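Local coordinates for probable ribonuclease HepT (Haemophilus influenzae, PDB 1JOG), which forms a homodimer and is probably an RNase toxin of a type VII toxin-antitoxin system, neutralised by its cognate antitoxin MntA, at residues Gly45-Gln48 / Lys49-Val53; Met60-Arg63 / Gln64-Asp68; Phe128-Glu131 / Ser132-Leu136. One frame throughout, in Å; residues are numbered along the deposited sequence.

Contact 1 of 3, residues Gly45-Gln48 / Lys49-Val53; sequences GAIQ and KFEFV
Lys49 N, Phe50 N, Glu51 N and Phe52 N each donate to the carbonyl oxygen four residues back, on Gly45, Ala46, Ile47 and Gln48, in an unbroken alpha-helix. The bond from Lys49 N to Gly45 O is 2.9 Å long. That from Phe52 N to Gln48 O reaches 3.2 Å. Gln48 O has a second neighbour, since it sits 3.4 Å over the centre of the Phe52 ring. With CG of Phe52 on the side of its own backbone N (chi1 -61°), the ring folds back along the helix, and its CZ meets Gln48 CG at 3.4 Å. The Glu51 chain starts close over the preceding turn, CG lying 3.2 Å from Ile47 O, and then runs extended until OE1 passes 4.0 Å from Ile47 CG2. This face of helix 36-68 backs the RX(4)HXY motif: Glu51 OE1 is hydrogen-bonded to Thr109 OG1, while OE2 makes a long, weak ion pair with Arg106, probably an active-site residue, which places Glu51 as a likely second-shell residue of that site. Lys49 leaves in another direction. Its CG lies 3.4 Å from Gly45 O, and the stretched chain carries NZ to hydrogen bonds with Ser17 and Thr21 of helix 8-26 and to a salt bridge with Asp40 of the second subunit. Ile47 also packs across the dimer interface, against Gln48 of the second subunit.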
loop_
_atom_site.group_PDB
_atom_site.type_symbol
_atom_site.label_atom_id
_atom_site.label_comp_id
_atom_site.label_asym_id
_atom_site.label_seq_id
_atom_site.Cartn_x
_atom_site.Cartn_y
_atom_site.Cartn_z
ATOM N N GLY A 45 -6.228 2.606 5.410
ATOM C CA GLY A 45 -6.538 3.330 4.182
ATOM C C GLY A 45 -5.882 4.684 4.033
ATOM O O GLY A 45 -5.458 5.022 2.942
ATOM N N ALA A 46 -5.847 5.448 5.123
ATOM C CA ALA A 46 -5.201 6.770 5.169
ATOM C C ALA A 46 -3.705 6.564 4.890
ATOM O O ALA A 46 -3.116 7.357 4.231
ATOM C CB ALA A 46 -5.379 7.430 6.526
ATOM N N ILE A 47 -3.133 5.442 5.363
ATOM C CA ILE A 47 -1.721 5.176 5.153
ATOM C C ILE A 47 -1.451 4.859 3.644
ATOM O O ILE A 47 -0.454 5.282 3.019
ATOM C CB ILE A 47 -1.236 4.026 6.083
ATOM C CG1 ILE A 47 -1.129 4.574 7.520
ATOM C CG2 ILE A 47 0.283 3.666 5.809
ATOM C CD1 ILE A 47 -0.367 3.608 8.561
ATOM N N GLN A 48 -2.388 4.156 3.071
ATOM C CA GLN A 48 -2.325 3.786 1.663
ATOM C C GLN A 48 -2.394 5.040 0.824
ATOM O O GLN A 48 -1.763 5.137 -0.222
ATOM C CB GLN A 48 -3.546 2.912 1.315
ATOM C CG GLN A 48 -3.534 2.554 -0.154
ATOM C CD GLN A 48 -2.844 1.266 -0.402
ATOM O OE1 GLN A 48 -1.887 0.876 0.310
ATOM N NE2 GLN A 48 -3.307 0.571 -1.436
ATOM N N LYS A 49 -3.224 5.977 1.281
ATOM C CA LYS A 49 -3.422 7.182 0.598
ATOM C C LYS A 49 -2.197 8.036 0.767
ATOM O O LYS A 49 -1.861 8.742 -0.141
ATOM C CB LYS A 49 -4.670 7.879 1.094
ATOM C CG LYS A 49 -5.899 7.261 0.471
ATOM C CD LYS A 49 -7.160 7.906 1.013
ATOM C CE LYS A 49 -8.354 7.448 0.235
ATOM N NZ LYS A 49 -9.511 8.472 0.465
ATOM N N PHE A 50 -1.531 7.966 1.919
ATOM C CA PHE A 50 -0.305 8.735 2.107
ATOM C C PHE A 50 0.784 8.281 1.078
ATOM O O PHE A 50 1.507 9.078 0.494
ATOM C CB PHE A 50 0.191 8.564 3.535
ATOM C CG PHE A 50 1.650 8.738 3.675
ATOM C CD1 PHE A 50 2.484 7.630 3.751
ATOM C CD2 PHE A 50 2.217 9.991 3.570
ATOM C CE1 PHE A 50 3.914 7.737 3.709
ATOM C CE2 PHE A 50 3.624 10.123 3.522
ATOM C CZ PHE A 50 4.463 8.990 3.590
ATOM N N GLU A 51 0.825 6.980 0.841
ATOM C CA GLU A 51 1.757 6.408 -0.075
ATOM C C GLU A 51 1.435 6.960 -1.482
ATOM O O GLU A 51 2.361 7.293 -2.216
ATOM C CB GLU A 51 1.667 4.872 -0.038
ATOM C CG GLU A 51 2.008 4.243 1.319
ATOM C CD GLU A 51 1.716 2.741 1.286
ATOM O OE1 GLU A 51 1.605 2.098 2.334
ATOM O OE2 GLU A 51 1.594 2.204 0.180
ATOM N N PHE A 52 0.152 7.071 -1.865
ATOM C CA PHE A 52 -0.151 7.609 -3.197
ATOM C C PHE A 52 0.377 9.006 -3.393
ATOM O O PHE A 52 1.044 9.258 -4.394
ATOM C CB PHE A 52 -1.646 7.634 -3.504
ATOM C CG PHE A 52 -2.319 6.269 -3.483
ATOM C CD1 PHE A 52 -3.661 6.159 -2.959
ATOM C CD2 PHE A 52 -1.680 5.118 -3.950
ATOM C CE1 PHE A 52 -4.365 4.906 -2.895
ATOM C CE2 PHE A 52 -2.324 3.819 -3.906
ATOM C CZ PHE A 52 -3.698 3.715 -3.370
ATOM N N VAL A 53 0.097 9.928 -2.473
ATOM C CA VAL A 53 0.608 11.317 -2.650
ATOM C C VAL A 53 2.151 11.432 -2.679
ATOM O O VAL A 53 2.732 12.120 -3.490
ATOM C CB VAL A 53 0.017 12.203 -1.578
ATOM C CG1 VAL A 53 0.498 13.654 -1.721
ATOM C CG2 VAL A 53 -1.469 12.093 -1.683
#

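Contact 2 of 3, residues Met60-Arg63 / Gln64-Asp68; sequences MMKR and QLQQD
The last turns of the long helix 36-68 bring Met60, Met61, Lys62 and Arg63 against Gln64 to Gln67 through successive i to i+4 backbone bonds. Gln66 N to Lys62 O is short at 2.8 Å, whereas Gln67 N to Arg63 O is weak. Met60 and Met61 are both present as selenomethionine. On the partly exposed side, Arg63 and Gln67 run alongside each other in the same direction, their guanidinium and amide planes only 8° apart and Arg63 NE 3.9 Å from Gln67 NE2. The terminal methyl of Met60, CE, rests 3.2 Å above the centre of the guanidinium plane and so backs one of its faces. Lys62 and Gln66 pass each other at an angle, with Lys62 CE 4.0 Å from Gln66 NE2. Towards the interior, Leu65 lays CD1 3.2 Å from Met61 O; Leu65 also touches Glu86 of helix 80-89 and Phe90, and Met61 packs on Ile83 and Ala87. Gln64 turns its chain at chi2 (69°), which lets NE2 reach Asp68 OD2 one turn on at 2.9 Å, approaching from 43° out of the carboxylate plane, although the exact placing of Asp68 is less certain. Arg63 NE and Gln67 NE2 are both donors, so neither can accept from the other: their adjacency is packing, and the main-chain bonds join the two turns.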
loop_
_atom_site.group_PDB
_atom_site.type_symbol
_atom_site.label_atom_id
_atom_site.label_comp_id
_atom_site.label_asym_id
_atom_site.label_seq_id
_atom_site.Cartn_x
_atom_site.Cartn_y
_atom_site.Cartn_z
HETATM N N MSE A 60 5.852 13.853 -9.948
HETATM C CA MSE A 60 5.704 15.224 -10.452
HETATM C C MSE A 60 6.985 16.023 -10.362
HETATM O O MSE A 60 7.288 16.760 -11.272
HETATM C CB MSE A 60 4.589 15.992 -9.689
HETATM C CG MSE A 60 3.183 15.416 -9.976
HETATM SE SE MSE A 60 2.712 15.606 -11.882
HETATM C CE MSE A 60 2.790 13.991 -12.534
HETATM N N MSE A 61 7.748 15.887 -9.287
HETATM C CA MSE A 61 8.969 16.625 -9.237
HETATM C C MSE A 61 9.786 16.089 -10.408
HETATM O O MSE A 61 10.512 16.821 -11.028
HETATM C CB MSE A 61 9.765 16.342 -7.968
HETATM C CG MSE A 61 9.154 16.892 -6.691
HETATM SE SE MSE A 61 10.227 16.253 -5.154
HETATM C CE MSE A 61 8.563 16.389 -4.062
ATOM N N LYS A 62 9.690 14.795 -10.673
ATOM C CA LYS A 62 10.492 14.193 -11.702
ATOM C C LYS A 62 10.070 14.732 -13.072
ATOM O O LYS A 62 10.880 15.289 -13.828
ATOM C CB LYS A 62 10.331 12.694 -11.661
ATOM C CG LYS A 62 11.448 11.993 -12.403
ATOM C CD LYS A 62 11.392 10.462 -12.270
ATOM C CE LYS A 62 12.202 9.785 -13.396
ATOM N NZ LYS A 62 12.491 8.333 -13.167
ATOM N N ARG A 63 8.790 14.611 -13.389
ATOM C CA ARG A 63 8.371 15.098 -14.670
ATOM C C ARG A 63 8.664 16.569 -14.805
ATOM O O ARG A 63 8.892 17.030 -15.905
ATOM C CB ARG A 63 6.895 14.879 -14.913
ATOM C CG ARG A 63 6.620 14.078 -16.160
ATOM C CD ARG A 63 5.171 13.608 -16.221
ATOM N NE ARG A 63 4.245 14.693 -15.875
ATOM C CZ ARG A 63 2.931 14.490 -15.771
ATOM N NH1 ARG A 63 2.422 13.247 -15.990
ATOM N NH2 ARG A 63 2.137 15.524 -15.448
ATOM N N GLN A 64 8.678 17.301 -13.699
ATOM C CA GLN A 64 8.904 18.739 -13.755
ATOM C C GLN A 64 10.318 19.009 -14.213
ATOM O O GLN A 64 10.517 19.765 -15.111
ATOM C CB GLN A 64 8.671 19.346 -12.393
ATOM C CG GLN A 64 8.872 20.821 -12.307
ATOM C CD GLN A 64 7.818 21.589 -13.042
ATOM O OE1 GLN A 64 6.714 21.105 -13.226
ATOM N NE2 GLN A 64 8.148 22.804 -13.463
ATOM N N LEU A 65 11.286 18.353 -13.603
ATOM C CA LEU A 65 12.686 18.503 -13.917
ATOM C C LEU A 65 13.040 17.904 -15.263
ATOM O O LEU A 65 13.960 18.382 -15.927
ATOM C CB LEU A 65 13.529 17.846 -12.810
ATOM C CG LEU A 65 13.178 18.578 -11.484
ATOM C CD1 LEU A 65 13.456 17.690 -10.283
ATOM C CD2 LEU A 65 13.883 19.967 -11.381
ATOM N N GLN A 66 12.292 16.870 -15.646
ATOM C CA GLN A 66 12.449 16.101 -16.898
ATOM C C GLN A 66 11.978 16.867 -18.137
ATOM O O GLN A 66 12.489 16.660 -19.211
ATOM C CB GLN A 66 11.648 14.818 -16.739
ATOM C CG GLN A 66 11.890 13.673 -17.659
ATOM C CD GLN A 66 11.242 12.414 -17.088
ATOM O OE1 GLN A 66 10.098 12.460 -16.612
ATOM N NE2 GLN A 66 11.959 11.291 -17.123
ATOM N N GLN A 67 11.009 17.748 -17.947
ATOM C CA GLN A 67 10.437 18.565 -18.987
ATOM C C GLN A 67 10.984 19.984 -18.877
ATOM O O GLN A 67 11.047 20.720 -19.854
ATOM C CB GLN A 67 8.909 18.710 -18.813
ATOM C CG GLN A 67 7.993 17.450 -18.918
ATOM C CD GLN A 67 6.487 17.840 -18.818
ATOM O OE1 GLN A 67 6.166 19.018 -18.684
ATOM N NE2 GLN A 67 5.583 16.865 -18.879
ATOM N N ASP A 68 11.366 20.375 -17.673
ATOM C CA ASP A 68 11.755 21.762 -17.406
ATOM C C ASP A 68 12.868 22.431 -18.172
ATOM O O ASP A 68 12.633 23.363 -18.955
ATOM C CB ASP A 68 12.016 21.980 -15.905
ATOM C CG ASP A 68 11.502 23.345 -15.411
ATOM O OD1 ASP A 68 11.741 24.348 -16.134
ATOM O OD2 ASP A 68 10.866 23.410 -14.322
#

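Contact 3 of 3, residues Phe128-Glu131 / Ser132-Leu136; sequences FLIE and SSFLL
Two donors of Ser132 converge on one acceptor, Phe128 O: the backbone N at 2.9 Å and the hydroxyl OG at 2.8 Å. The two approaches differ, for N comes almost straight on to the oxygen and OG arrives 39° out of the carbonyl plane. The hydroxyl can do this because it stands between its own backbone N and carbonyl carbon (chi1 67°), which turns it back along the helix; the buried OG is satisfied within one turn. Further backbone bonds continue the series, Ser133 N to Leu129 O and Phe134 N to Ile130 O, and Glu131 O takes Leu135 N together with a weaker bond from Phe134 N. A water donates to Ile130 O at 3.3 Å and is also weakly bonded to Ser133 OG.

Ring contacts form a second group. Ser132 CB makes a CH-pi contact over one face of Phe128, 3.9 Å from the ring centroid and displaced towards its rim. The ring is brought face-on to the serine CB by a first torsion that sets CG trans to the backbone N (chi1 180°). Phe134, on the exposed side, turns its edge to the Ile130 carbonyl, with CD1 3.2 Å from Ile130 O in the ring plane.

Purely apolar packing joins Ile130 and Phe134, which lie side by side and point the same way, Ile130 CG2 being 3.8 Å from Phe134 CE1. On the buried side, Phe128 stands edge-to-face with Phe50 and Tyr102, and Leu129 meets Phe15 and Leu18. A serine hydroxyl bonded to the carbonyl four residues back is a familiar intrahelical arrangement, set here on the inward face of helix 125-140 in the all-helical fold of a nucleotidyltransferase substrate-binding domain.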
loop_
_atom_site.group_PDB
_atom_site.type_symbol
_atom_site.label_atom_id
_atom_site.label_comp_id
_atom_site.label_asym_id
_atom_site.label_seq_id
_atom_site.Cartn_x
_atom_site.Cartn_y
_atom_site.Cartn_z
ATOM N N PHE A 128 2.951 15.723 6.843
ATOM C CA PHE A 128 3.057 15.375 5.455
ATOM C C PHE A 128 2.090 16.256 4.707
ATOM O O PHE A 128 2.413 16.820 3.678
ATOM C CB PHE A 128 2.709 13.902 5.159
ATOM C CG PHE A 128 2.835 13.563 3.696
ATOM C CD1 PHE A 128 4.095 13.437 3.120
ATOM C CD2 PHE A 128 1.719 13.395 2.904
ATOM C CE1 PHE A 128 4.239 13.126 1.749
ATOM C CE2 PHE A 128 1.836 13.085 1.545
ATOM C CZ PHE A 128 3.105 12.943 0.961
ATOM N N LEU A 129 0.890 16.420 5.223
ATOM C CA LEU A 129 0.008 17.271 4.479
ATOM C C LEU A 129 0.528 18.683 4.275
ATOM O O LEU A 129 0.374 19.233 3.204
ATOM C CB LEU A 129 -1.359 17.264 5.098
ATOM C CG LEU A 129 -2.073 15.931 4.802
ATOM C CD1 LEU A 129 -3.238 15.985 5.705
ATOM C CD2 LEU A 129 -2.537 15.667 3.281
ATOM N N ILE A 130 1.172 19.277 5.272
ATOM C CA ILE A 130 1.673 20.653 5.098
ATOM C C ILE A 130 2.692 20.706 3.955
ATOM O O ILE A 130 2.531 21.470 3.006
ATOM C CB ILE A 130 2.312 21.137 6.352
ATOM C CG1 ILE A 130 1.227 21.492 7.338
ATOM C CG2 ILE A 130 3.222 22.295 6.069
ATOM C CD1 ILE A 130 1.505 20.974 8.745
ATOM N N GLU A 131 3.722 19.873 4.047
ATOM C CA GLU A 131 4.787 19.826 3.019
ATOM C C GLU A 131 4.339 19.483 1.630
ATOM O O GLU A 131 4.739 20.107 0.646
ATOM C CB GLU A 131 5.897 18.808 3.400
ATOM C CG GLU A 131 6.752 19.203 4.599
ATOM C CD GLU A 131 7.283 20.632 4.502
ATOM O OE1 GLU A 131 6.973 21.470 5.387
ATOM O OE2 GLU A 131 7.984 20.915 3.528
ATOM N N SER A 132 3.543 18.427 1.558
ATOM C CA SER A 132 3.030 17.920 0.298
ATOM C C SER A 132 2.183 19.020 -0.318
ATOM O O SER A 132 2.216 19.234 -1.515
ATOM C CB SER A 132 2.236 16.602 0.518
ATOM O OG SER A 132 1.036 16.766 1.255
ATOM N N SER A 133 1.379 19.695 0.498
ATOM C CA SER A 133 0.601 20.816 -0.024
ATOM C C SER A 133 1.519 21.962 -0.466
ATOM O O SER A 133 1.140 22.719 -1.323
ATOM C CB SER A 133 -0.266 21.394 1.040
ATOM O OG SER A 133 -1.055 22.470 0.587
ATOM N N PHE A 134 2.705 22.142 0.114
ATOM C CA PHE A 134 3.470 23.272 -0.394
ATOM C C PHE A 134 3.929 22.924 -1.779
ATOM O O PHE A 134 3.832 23.730 -2.654
ATOM C CB PHE A 134 4.691 23.623 0.462
ATOM C CG PHE A 134 4.429 24.692 1.525
ATOM C CD1 PHE A 134 3.929 24.339 2.802
ATOM C CD2 PHE A 134 4.797 26.040 1.297
ATOM C CE1 PHE A 134 3.815 25.295 3.837
ATOM C CE2 PHE A 134 4.675 27.005 2.342
ATOM C CZ PHE A 134 4.187 26.621 3.609
ATOM N N LEU A 135 4.430 21.710 -1.955
ATOM C CA LEU A 135 4.907 21.246 -3.237
ATOM C C LEU A 135 3.860 21.461 -4.301
ATOM O O LEU A 135 4.128 21.996 -5.366
ATOM C CB LEU A 135 5.200 19.753 -3.162
ATOM C CG LEU A 135 5.240 19.048 -4.510
ATOM C CD1 LEU A 135 6.607 19.534 -5.233
ATOM C CD2 LEU A 135 5.342 17.565 -4.348
ATOM N N LEU A 136 2.656 21.006 -4.018
ATOM C CA LEU A 136 1.566 21.138 -4.964
ATOM C C LEU A 136 1.349 22.604 -5.289
ATOM O O LEU A 136 0.883 22.913 -6.362
ATOM C CB LEU A 136 0.320 20.564 -4.353
ATOM C CG LEU A 136 -0.785 19.896 -5.124
ATOM C CD1 LEU A 136 -1.741 19.355 -4.058
ATOM C CD2 LEU A 136 -1.492 20.855 -6.056
HETATM O O HOH W 1 0.626 24.139 2.934
#

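After helices 8-26 and 28-31 the chain enters helix 36-68, where contact 1 and then contact 2 lie in series, their centres 22 Å apart and not touching. Each contact spans only adjacent turns of one helix, so none closes a long loop, and none nests in or crosses another. After contact 2 the chain passes through helices 80-89, 96-106 and 115-123 before returning as helix 125-140, which carries contact 3. That helix packs back on both earlier contacts: Val53 of contact 1 meets Phe128 and Ser132, and Met61 of contact 2 meets Leu135. Contact 1 alone of the three reaches the second subunit.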